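Local coordinates for protein cytosolic malate dehydrogenase (Trichomonas vaginalis, PDB 4UUO) that probably catalyses the NAD-dependent interconversion of malate and oxaloacetate, as a cytosolic member of the lactate/malate dehydrogenase superfamily, at residues A[121-129]-A[247-255]; A[276-284]-A[312-323]. All blocks are in the same frame, centred on the assembly; numbering follows the deposited sequence.

Contact 1. Residues A[121-129]-A[247-255]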
loop_
_atom_site.group_PDB
_atom_site.type_symbol
_atom_site.label_atom_id
_atom_site.label_comp_id
_atom_site.label_asym_id
_atom_site.label_seq_id
_atom_site.Cartn_x
_atom_site.Cartn_y
_atom_site.Cartn_z
ATOM N N THR A 121 12.840 -25.235 -3.672
ATOM C CA THR A 121 11.459 -25.335 -3.239
ATOM C C THR A 121 10.750 -23.984 -3.384
ATOM O O THR A 121 9.656 -23.777 -2.852
ATOM C CB THR A 121 11.405 -25.832 -1.782
ATOM O OG1 THR A 121 10.050 -26.083 -1.398
ATOM C CG2 THR A 121 12.037 -24.806 -0.850
ATOM N N VAL A 122 11.383 -23.080 -4.129
ATOM C CA VAL A 122 10.896 -21.715 -4.317
ATOM C C VAL A 122 9.564 -21.674 -5.073
ATOM O O VAL A 122 9.258 -22.567 -5.869
ATOM C CB VAL A 122 11.953 -20.851 -5.074
ATOM C CG1 VAL A 122 12.118 -21.327 -6.517
ATOM C CG2 VAL A 122 11.601 -19.362 -5.032
ATOM N N LYS A 123 8.766 -20.642 -4.808
ATOM C CA LYS A 123 7.533 -20.417 -5.552
ATOM C C LYS A 123 7.605 -19.109 -6.340
ATOM O O LYS A 123 7.751 -18.027 -5.773
ATOM C CB LYS A 123 6.324 -20.430 -4.612
ATOM C CG LYS A 123 5.818 -21.844 -4.350
ATOM C CD LYS A 123 4.707 -21.919 -3.314
ATOM C CE LYS A 123 4.261 -23.371 -3.150
ATOM N NZ LYS A 123 3.165 -23.548 -2.158
ATOM N N VAL A 124 7.505 -19.229 -7.657
ATOM C CA VAL A 124 7.687 -18.097 -8.552
ATOM C C VAL A 124 6.364 -17.622 -9.139
ATOM O O VAL A 124 5.694 -18.372 -9.856
ATOM C CB VAL A 124 8.639 -18.453 -9.711
ATOM C CG1 VAL A 124 9.045 -17.199 -10.453
ATOM C CG2 VAL A 124 9.867 -19.205 -9.195
ATOM N N LEU A 125 5.991 -16.381 -8.832
ATOM C CA LEU A 125 4.813 -15.770 -9.439
ATOM C C LEU A 125 5.216 -14.684 -10.430
ATOM O O LEU A 125 5.724 -13.635 -10.042
ATOM C CB LEU A 125 3.883 -15.188 -8.377
ATOM C CG LEU A 125 2.647 -14.488 -8.950
ATOM C CD1 LEU A 125 1.767 -15.471 -9.712
ATOM C CD2 LEU A 125 1.856 -13.792 -7.858
ATOM N N VAL A 126 4.983 -14.946 -11.713
ATOM C CA VAL A 126 5.321 -14.000 -12.772
ATOM C C VAL A 126 4.178 -13.014 -13.000
ATOM O O VAL A 126 3.038 -13.407 -13.252
ATOM C CB VAL A 126 5.649 -14.730 -14.094
ATOM C CG1 VAL A 126 5.919 -13.728 -15.211
ATOM C CG2 VAL A 126 6.839 -15.654 -13.902
ATOM N N VAL A 127 4.495 -11.728 -12.913
ATOM C CA VAL A 127 3.501 -10.672 -13.027
ATOM C C VAL A 127 3.714 -9.857 -14.305
ATOM O O VAL A 127 2.759 -9.515 -15.010
ATOM C CB VAL A 127 3.552 -9.751 -11.785
ATOM C CG1 VAL A 127 2.734 -8.480 -12.002
ATOM C CG2 VAL A 127 3.089 -10.515 -10.544
ATOM N N GLY A 128 4.975 -9.558 -14.598
ATOM C CA GLY A 128 5.333 -8.803 -15.782
ATOM C C GLY A 128 4.828 -9.414 -17.072
ATOM O O GLY A 128 4.915 -10.620 -17.277
ATOM N N ASN A 129 4.298 -8.567 -17.945
ATOM C CA ASN A 129 3.737 -9.012 -19.216
ATOM C C ASN A 129 4.817 -9.340 -20.233
ATOM O O ASN A 129 5.840 -8.668 -20.278
ATOM C CB ASN A 129 2.802 -7.942 -19.788
ATOM C CG ASN A 129 1.603 -7.686 -18.905
ATOM O OD1 ASN A 129 1.563 -8.113 -17.749
ATOM N ND2 ASN A 129 0.614 -6.986 -19.444
ATOM N N ALA A 247 -1.474 -10.381 -6.461
ATOM C CA ALA A 247 -0.282 -11.211 -6.374
ATOM C C ALA A 247 -0.049 -11.731 -4.953
ATOM O O ALA A 247 0.343 -12.884 -4.757
ATOM C CB ALA A 247 0.919 -10.433 -6.850
ATOM N N LEU A 248 -0.292 -10.873 -3.968
ATOM C CA LEU A 248 -0.046 -11.221 -2.580
ATOM C C LEU A 248 -0.977 -12.342 -2.132
ATOM O O LEU A 248 -0.550 -13.287 -1.470
ATOM C CB LEU A 248 -0.216 -9.990 -1.686
ATOM C CG LEU A 248 -0.065 -10.222 -0.181
ATOM C CD1 LEU A 248 0.752 -9.103 0.451
ATOM C CD2 LEU A 248 -1.428 -10.357 0.495
ATOM N N THR A 249 -2.248 -12.227 -2.500
ATOM C CA THR A 249 -3.243 -13.228 -2.133
ATOM C C THR A 249 -3.096 -14.498 -2.975
ATOM O O THR A 249 -3.397 -15.594 -2.503
ATOM C CB THR A 249 -4.684 -12.678 -2.275
ATOM O OG1 THR A 249 -4.938 -12.314 -3.638
ATOM C CG2 THR A 249 -4.880 -11.459 -1.385
ATOM N N CYS A 250 -2.637 -14.351 -4.218
ATOM C CA CYS A 250 -2.376 -15.517 -5.057
ATOM C C CYS A 250 -1.330 -16.395 -4.395
ATOM O O CYS A 250 -1.488 -17.613 -4.308
ATOM C CB CYS A 250 -1.909 -15.107 -6.456
ATOM S SG CYS A 250 -1.108 -16.451 -7.395
ATOM N N VAL A 251 -0.268 -15.759 -3.914
ATOM C CA VAL A 251 0.822 -16.470 -3.265
ATOM C C VAL A 251 0.412 -16.879 -1.853
ATOM O O VAL A 251 0.825 -17.927 -1.355
ATOM C CB VAL A 251 2.100 -15.615 -3.241
ATOM C CG1 VAL A 251 3.168 -16.251 -2.361
ATOM C CG2 VAL A 251 2.620 -15.426 -4.669
ATOM N N LYS A 252 -0.426 -16.061 -1.225
ATOM C CA LYS A 252 -0.986 -16.386 0.079
ATOM C C LYS A 252 -1.643 -17.764 0.044
ATOM O O LYS A 252 -1.265 -18.668 0.795
ATOM C CB LYS A 252 -2.000 -15.325 0.498
ATOM C CG LYS A 252 -2.569 -15.492 1.890
ATOM C CD LYS A 252 -1.636 -14.919 2.938
ATOM C CE LYS A 252 -2.313 -14.873 4.294
ATOM N NZ LYS A 252 -3.575 -14.087 4.224
ATOM N N ASP A 253 -2.615 -17.919 -0.851
ATOM C CA ASP A 253 -3.295 -19.195 -1.041
ATOM C C ASP A 253 -2.326 -20.263 -1.530
ATOM O O ASP A 253 -2.424 -21.426 -1.140
ATOM C CB ASP A 253 -4.449 -19.051 -2.033
ATOM C CG ASP A 253 -5.476 -18.034 -1.590
ATOM O OD1 ASP A 253 -5.527 -17.721 -0.379
ATOM O OD2 ASP A 253 -6.240 -17.555 -2.455
ATOM N N TRP A 254 -1.393 -19.865 -2.390
ATOM C CA TRP A 254 -0.401 -20.791 -2.926
ATOM C C TRP A 254 0.407 -21.426 -1.790
ATOM O O TRP A 254 0.798 -22.591 -1.864
ATOM C CB TRP A 254 0.525 -20.069 -3.911
ATOM C CG TRP A 254 1.315 -20.983 -4.826
ATOM C CD1 TRP A 254 1.216 -22.344 -4.916
ATOM C CD2 TRP A 254 2.318 -20.591 -5.777
ATOM N NE1 TRP A 254 2.094 -22.820 -5.861
ATOM C CE2 TRP A 254 2.781 -21.766 -6.402
ATOM C CE3 TRP A 254 2.866 -19.362 -6.159
ATOM C CZ2 TRP A 254 3.772 -21.747 -7.386
ATOM C CZ3 TRP A 254 3.848 -19.345 -7.136
ATOM C CH2 TRP A 254 4.291 -20.530 -7.738
ATOM N N LEU A 255 0.626 -20.660 -0.726
ATOM C CA LEU A 255 1.420 -21.131 0.402
ATOM C C LEU A 255 0.593 -21.869 1.453
ATOM O O LEU A 255 1.067 -22.839 2.045
ATOM C CB LEU A 255 2.148 -19.955 1.058
ATOM C CG LEU A 255 3.207 -19.228 0.216
ATOM C CD1 LEU A 255 3.701 -17.971 0.925
ATOM C CD2 LEU A 255 4.375 -20.142 -0.132
#

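Contact 2. Residues A[276-284]-A[312-323]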
loop_
_atom_site.group_PDB
_atom_site.type_symbol
_atom_site.label_atom_id
_atom_site.label_comp_id
_atom_site.label_asym_id
_atom_site.label_seq_id
_atom_site.Cartn_x
_atom_site.Cartn_y
_atom_site.Cartn_z
ATOM N N TYR A 276 -9.311 -30.947 -19.283
ATOM C CA TYR A 276 -10.141 -30.268 -20.281
ATOM C C TYR A 276 -9.514 -30.251 -21.680
ATOM O O TYR A 276 -9.863 -29.406 -22.511
ATOM C CB TYR A 276 -10.445 -28.834 -19.826
ATOM C CG TYR A 276 -11.040 -28.762 -18.439
ATOM C CD1 TYR A 276 -12.394 -29.010 -18.233
ATOM C CD2 TYR A 276 -10.251 -28.462 -17.335
ATOM C CE1 TYR A 276 -12.948 -28.957 -16.967
ATOM C CE2 TYR A 276 -10.797 -28.405 -16.061
ATOM C CZ TYR A 276 -12.147 -28.653 -15.886
ATOM O OH TYR A 276 -12.702 -28.602 -14.631
ATOM N N GLY A 277 -8.595 -31.182 -21.935
ATOM C CA GLY A 277 -7.943 -31.288 -23.230
ATOM C C GLY A 277 -7.002 -30.135 -23.526
ATOM O O GLY A 277 -6.598 -29.929 -24.676
ATOM N N ILE A 278 -6.659 -29.369 -22.494
ATOM C CA ILE A 278 -5.686 -28.296 -22.651
ATOM C C ILE A 278 -4.300 -28.909 -22.782
ATOM O O ILE A 278 -3.786 -29.516 -21.841
ATOM C CB ILE A 278 -5.721 -27.302 -21.475
ATOM C CG1 ILE A 278 -7.038 -26.521 -21.485
ATOM C CG2 ILE A 278 -4.544 -26.342 -21.547
ATOM C CD1 ILE A 278 -7.326 -25.810 -22.799
ATOM N N LYS A 279 -3.713 -28.758 -23.965
ATOM C CA LYS A 279 -2.452 -29.410 -24.296
ATOM C C LYS A 279 -1.300 -28.888 -23.436
ATOM O O LYS A 279 -1.187 -27.682 -23.174
ATOM C CB LYS A 279 -2.146 -29.225 -25.788
ATOM C CG LYS A 279 -3.227 -29.812 -26.696
ATOM C CD LYS A 279 -3.243 -29.178 -28.083
ATOM C CE LYS A 279 -4.295 -29.840 -28.970
ATOM N NZ LYS A 279 -4.418 -29.202 -30.313
ATOM N N GLN A 280 -0.462 -29.819 -22.986
ATOM C CA GLN A 280 0.708 -29.499 -22.182
ATOM C C GLN A 280 1.672 -28.651 -23.007
ATOM O O GLN A 280 1.620 -28.666 -24.235
ATOM C CB GLN A 280 1.389 -30.785 -21.691
ATOM C CG GLN A 280 2.433 -30.574 -20.596
ATOM C CD GLN A 280 3.037 -31.875 -20.094
ATOM O OE1 GLN A 280 2.770 -32.949 -20.636
ATOM N NE2 GLN A 280 3.858 -31.781 -19.050
ATOM N N GLY A 281 2.536 -27.893 -22.342
ATOM C CA GLY A 281 3.523 -27.104 -23.053
ATOM C C GLY A 281 3.309 -25.604 -23.007
ATOM O O GLY A 281 4.063 -24.853 -23.631
ATOM N N THR A 282 2.277 -25.166 -22.290
ATOM C CA THR A 282 2.089 -23.742 -22.021
ATOM C C THR A 282 1.807 -23.511 -20.539
ATOM O O THR A 282 1.521 -24.451 -19.794
ATOM C CB THR A 282 0.932 -23.131 -22.851
ATOM O OG1 THR A 282 -0.303 -23.775 -22.515
ATOM C CG2 THR A 282 1.192 -23.259 -24.352
ATOM N N ILE A 283 1.900 -22.253 -20.119
ATOM C CA ILE A 283 1.466 -21.853 -18.787
ATOM C C ILE A 283 0.007 -21.395 -18.877
ATOM O O ILE A 283 -0.284 -20.309 -19.382
ATOM C CB ILE A 283 2.357 -20.733 -18.209
ATOM C CG1 ILE A 283 3.831 -21.122 -18.325
ATOM C CG2 ILE A 283 2.001 -20.453 -16.761
ATOM C CD1 ILE A 283 4.168 -22.420 -17.627
ATOM N N PHE A 284 -0.901 -22.242 -18.397
ATOM C CA PHE A 284 -2.339 -22.068 -18.599
ATOM C C PHE A 284 -3.061 -21.812 -17.276
ATOM O O PHE A 284 -2.769 -22.458 -16.269
ATOM C CB PHE A 284 -2.917 -23.313 -19.288
ATOM C CG PHE A 284 -4.237 -23.085 -19.978
ATOM C CD1 PHE A 284 -5.429 -23.217 -19.288
ATOM C CD2 PHE A 284 -4.280 -22.762 -21.327
ATOM C CE1 PHE A 284 -6.638 -23.017 -19.929
ATOM C CE2 PHE A 284 -5.485 -22.560 -21.973
ATOM C CZ PHE A 284 -6.665 -22.686 -21.274
ATOM N N LEU A 312 -11.648 -21.327 -24.643
ATOM C CA LEU A 312 -10.444 -22.056 -24.260
ATOM C C LEU A 312 -9.550 -22.332 -25.458
ATOM O O LEU A 312 -8.324 -22.316 -25.353
ATOM C CB LEU A 312 -10.809 -23.375 -23.586
ATOM C CG LEU A 312 -11.353 -23.295 -22.166
ATOM C CD1 LEU A 312 -11.861 -24.659 -21.741
ATOM C CD2 LEU A 312 -10.262 -22.809 -21.238
ATOM N N GLU A 313 -10.175 -22.609 -26.594
ATOM C CA GLU A 313 -9.436 -22.832 -27.825
ATOM C C GLU A 313 -8.799 -21.532 -28.262
ATOM O O GLU A 313 -7.688 -21.521 -28.774
ATOM C CB GLU A 313 -10.351 -23.376 -28.918
ATOM C CG GLU A 313 -10.908 -24.743 -28.599
ATOM C CD GLU A 313 -11.838 -25.257 -29.673
ATOM O OE1 GLU A 313 -12.515 -24.428 -30.316
ATOM O OE2 GLU A 313 -11.886 -26.488 -29.878
ATOM N N ALA A 314 -9.509 -20.433 -28.040
ATOM C CA ALA A 314 -9.013 -19.117 -28.415
ATOM C C ALA A 314 -7.794 -18.706 -27.587
ATOM O O ALA A 314 -6.870 -18.071 -28.104
ATOM C CB ALA A 314 -10.119 -18.083 -28.276
ATOM N N THR A 315 -7.791 -19.069 -26.307
ATOM C CA THR A 315 -6.722 -18.639 -25.413
ATOM C C THR A 315 -5.514 -19.578 -25.492
ATOM O O THR A 315 -4.370 -19.127 -25.422
ATOM C CB THR A 315 -7.222 -18.516 -23.945
ATOM O OG1 THR A 315 -6.167 -18.014 -23.117
ATOM C CG2 THR A 315 -7.710 -19.852 -23.399
ATOM N N GLU A 316 -5.763 -20.873 -25.663
ATOM C CA GLU A 316 -4.672 -21.823 -25.839
ATOM C C GLU A 316 -3.956 -21.581 -27.160
ATOM O O GLU A 316 -2.732 -21.695 -27.247
ATOM C CB GLU A 316 -5.182 -23.254 -25.789
ATOM C CG GLU A 316 -4.091 -24.274 -25.963
ATOM C CD GLU A 316 -4.599 -25.678 -25.775
ATOM O OE1 GLU A 316 -5.826 -25.882 -25.897
ATOM O OE2 GLU A 316 -3.777 -26.573 -25.497
ATOM N N LYS A 317 -4.739 -21.253 -28.183
ATOM C CA LYS A 317 -4.210 -20.900 -29.493
ATOM C C LYS A 317 -3.251 -19.714 -29.382
ATOM O O LYS A 317 -2.237 -19.654 -30.077
ATOM C CB LYS A 317 -5.355 -20.573 -30.455
ATOM C CG LYS A 317 -4.954 -20.397 -31.907
ATOM C CD LYS A 317 -4.549 -21.707 -32.541
ATOM C CE LYS A 317 -4.217 -21.489 -34.001
ATOM N NZ LYS A 317 -3.256 -20.362 -34.141
ATOM N N GLU A 318 -3.578 -18.778 -28.495
ATOM C CA GLU A 318 -2.750 -17.595 -28.294
ATOM C C GLU A 318 -1.478 -17.933 -27.532
ATOM O O GLU A 318 -0.403 -17.424 -27.848
ATOM C CB GLU A 318 -3.520 -16.507 -27.549
ATOM C CG GLU A 318 -2.661 -15.292 -27.216
ATOM C CD GLU A 318 -3.427 -14.191 -26.505
ATOM O OE1 GLU A 318 -4.004 -13.334 -27.202
ATOM O OE2 GLU A 318 -3.447 -14.179 -25.253
ATOM N N LEU A 319 -1.610 -18.791 -26.523
ATOM C CA LEU A 319 -0.475 -19.206 -25.713
ATOM C C LEU A 319 0.544 -19.972 -26.546
ATOM O O LEU A 319 1.737 -19.664 -26.519
ATOM C CB LEU A 319 -0.950 -20.060 -24.541
ATOM C CG LEU A 319 -1.630 -19.255 -23.437
ATOM C CD1 LEU A 319 -2.228 -20.174 -22.386
ATOM C CD2 LEU A 319 -0.622 -18.314 -22.816
ATOM N N ILE A 320 0.059 -20.965 -27.289
ATOM C CA ILE A 320 0.904 -21.774 -28.162
ATOM C C ILE A 320 1.531 -20.920 -29.267
ATOM O O ILE A 320 2.678 -21.133 -29.661
ATOM C CB ILE A 320 0.104 -22.929 -28.803
ATOM C CG1 ILE A 320 -0.415 -23.882 -27.729
ATOM C CG2 ILE A 320 0.957 -23.689 -29.794
ATOM C CD1 ILE A 320 -1.289 -24.998 -28.272
ATOM N N GLY A 321 0.772 -19.950 -29.764
ATOM C CA GLY A 321 1.263 -19.082 -30.817
ATOM C C GLY A 321 2.336 -18.142 -30.308
ATOM O O GLY A 321 3.326 -17.882 -30.995
ATOM N N GLU A 322 2.134 -17.638 -29.092
ATOM C CA GLU A 322 3.055 -16.695 -28.467
ATOM C C GLU A 322 4.363 -17.381 -28.081
ATOM O O GLU A 322 5.439 -16.796 -28.215
ATOM C CB GLU A 322 2.402 -16.051 -27.236
ATOM C CG GLU A 322 3.123 -14.824 -26.701
ATOM C CD GLU A 322 2.280 -14.022 -25.712
ATOM O OE1 GLU A 322 2.122 -14.466 -24.554
ATOM O OE2 GLU A 322 1.783 -12.939 -26.092
ATOM N N LYS A 323 4.273 -18.622 -27.607
ATOM C CA LYS A 323 5.468 -19.359 -27.205
ATOM C C LYS A 323 6.284 -19.743 -28.437
ATOM O O LYS A 323 7.504 -19.870 -28.375
ATOM C CB LYS A 323 5.102 -20.606 -26.392
ATOM C CG LYS A 323 4.658 -21.781 -27.229
ATOM C CD LYS A 323 4.431 -23.039 -26.410
ATOM C CE LYS A 323 4.072 -24.201 -27.331
ATOM N NZ LYS A 323 3.808 -25.472 -26.601
#

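Contact 1. Residues A[121-129]-A[247-255]
The ammonium group of Lys-123 has two carbonyl partners. Its NZ gives a hydrogen bond to the backbone O of Trp-254 at 2.6 Å, arriving above the carbonyl plane, and a second one to the carbonyl of Gly-294. It also makes an off-centre cation-pi contact with the five-membered ring of Trp-254. The extended lysine chain lies over one face of the indole, CB and CG near the six-membered ring, and CD 3.6 Å from the centroid of the five-membered ring, a CH-pi contact almost straight above it. On the lysine's way out, Leu-255 CD2 touches CD. The far edge of the indole reaches the strand itself, with CH2 3.3 Å from Val-124 O.

Further along, Leu-125 lays its two branches on the helix. CG, anti to the backbone N (chi1 178°), is carried toward it; CD2 touches Ala-247 CB at 3.6 Å and Val-251 CG2, and CD1 meets Cys-250 SG at 3.8 Å. Strand and helix run roughly antiparallel, their short axes at 153°. Strand 123-126 belongs to the parallel sheet of the Rossmann-type NAD-binding domain, here packed against helix 240-256 of the C-terminal domain, just before the predicted cofactor-binding residues Val-127 to Asn-129.

Contact 2. Residues A[276-284]-A[312-323]
Residues 276-284 run as a loop beside helix 312-323 and turn into a strand at Ile-283; their backbone comes closest where the CA atoms of Thr-282 and Leu-319 are 6.4 Å apart, and again at Ile-278 and Glu-316. The extended side chain of Glu-316, with CG anti to the backbone N (chi1 -180°), reaches across to the loop. Its OE2 accepts the backbone N-H of Lys-279 at 2.7 Å, on the syn side of the carboxylate and 24° out of its plane; the bond is bent, 137° at the hydrogen. OE1 lies against Ile-278 CD1, the two side chains lying alongside and pointing opposite ways. The ammonium of Lys-279 stays 5.5 Å from OE2, measured from NZ, too far for a salt bridge, though the opposite charges may still attract weakly.

Phe-284 packs on the earlier turns of the helix. Leu-312 CD2 meets the ring at its edge, in plane, 3.6 Å from CZ, while Leu-319 CD1 comes to CD2 of the ring at 3.5 Å and Thr-315 CG2 touches CZ. One face carries Ile-278 CG2 from its own segment, offset toward the rim. The hydroxyl of Thr-315 is turned to Asn-184 and Thr-188 instead.

Toward the helix's later turns, Thr-282 CG2 packs on Ile-320 CG1 at 3.8 Å and on Lys-323 CD. Lys-323 closes this end, its NZ bonding to Gly-281 O at 3.0 Å from well above the carbonyl plane.

Trp-182 of strand 176-182 touches both Phe-284 and Leu-312, while Leu-136 of helix 131-139 touches Ile-283 and Lys-323. A loop and the first residues of strand 283-290 thus pack on long helix 306-329, within the alpha/beta C-terminal domain of the lactate/malate dehydrogenase fold.

Both contacts are largely buried, yet they sit differently: the centre of contact 1 is about 6 Å from the centre of the chain, that of contact 2 about 17 Å, and the latter includes exposed residues. They share no helix or strand. Contact 1 joins the two domains through a strand of the parallel sheet, whereas contact 2 stays within the C-terminal domain. A lysine bonds to a backbone carbonyl in each, but in contact 1 it also lies over an aromatic ring, while contact 2 adds a carboxylate that accepts a loop N-H. Their centres are about 21 Å apart, their nearest atoms about 7 Å, without touching. Helix 131-139, which follows 121-129 almost at once, touches side chains of contact 2.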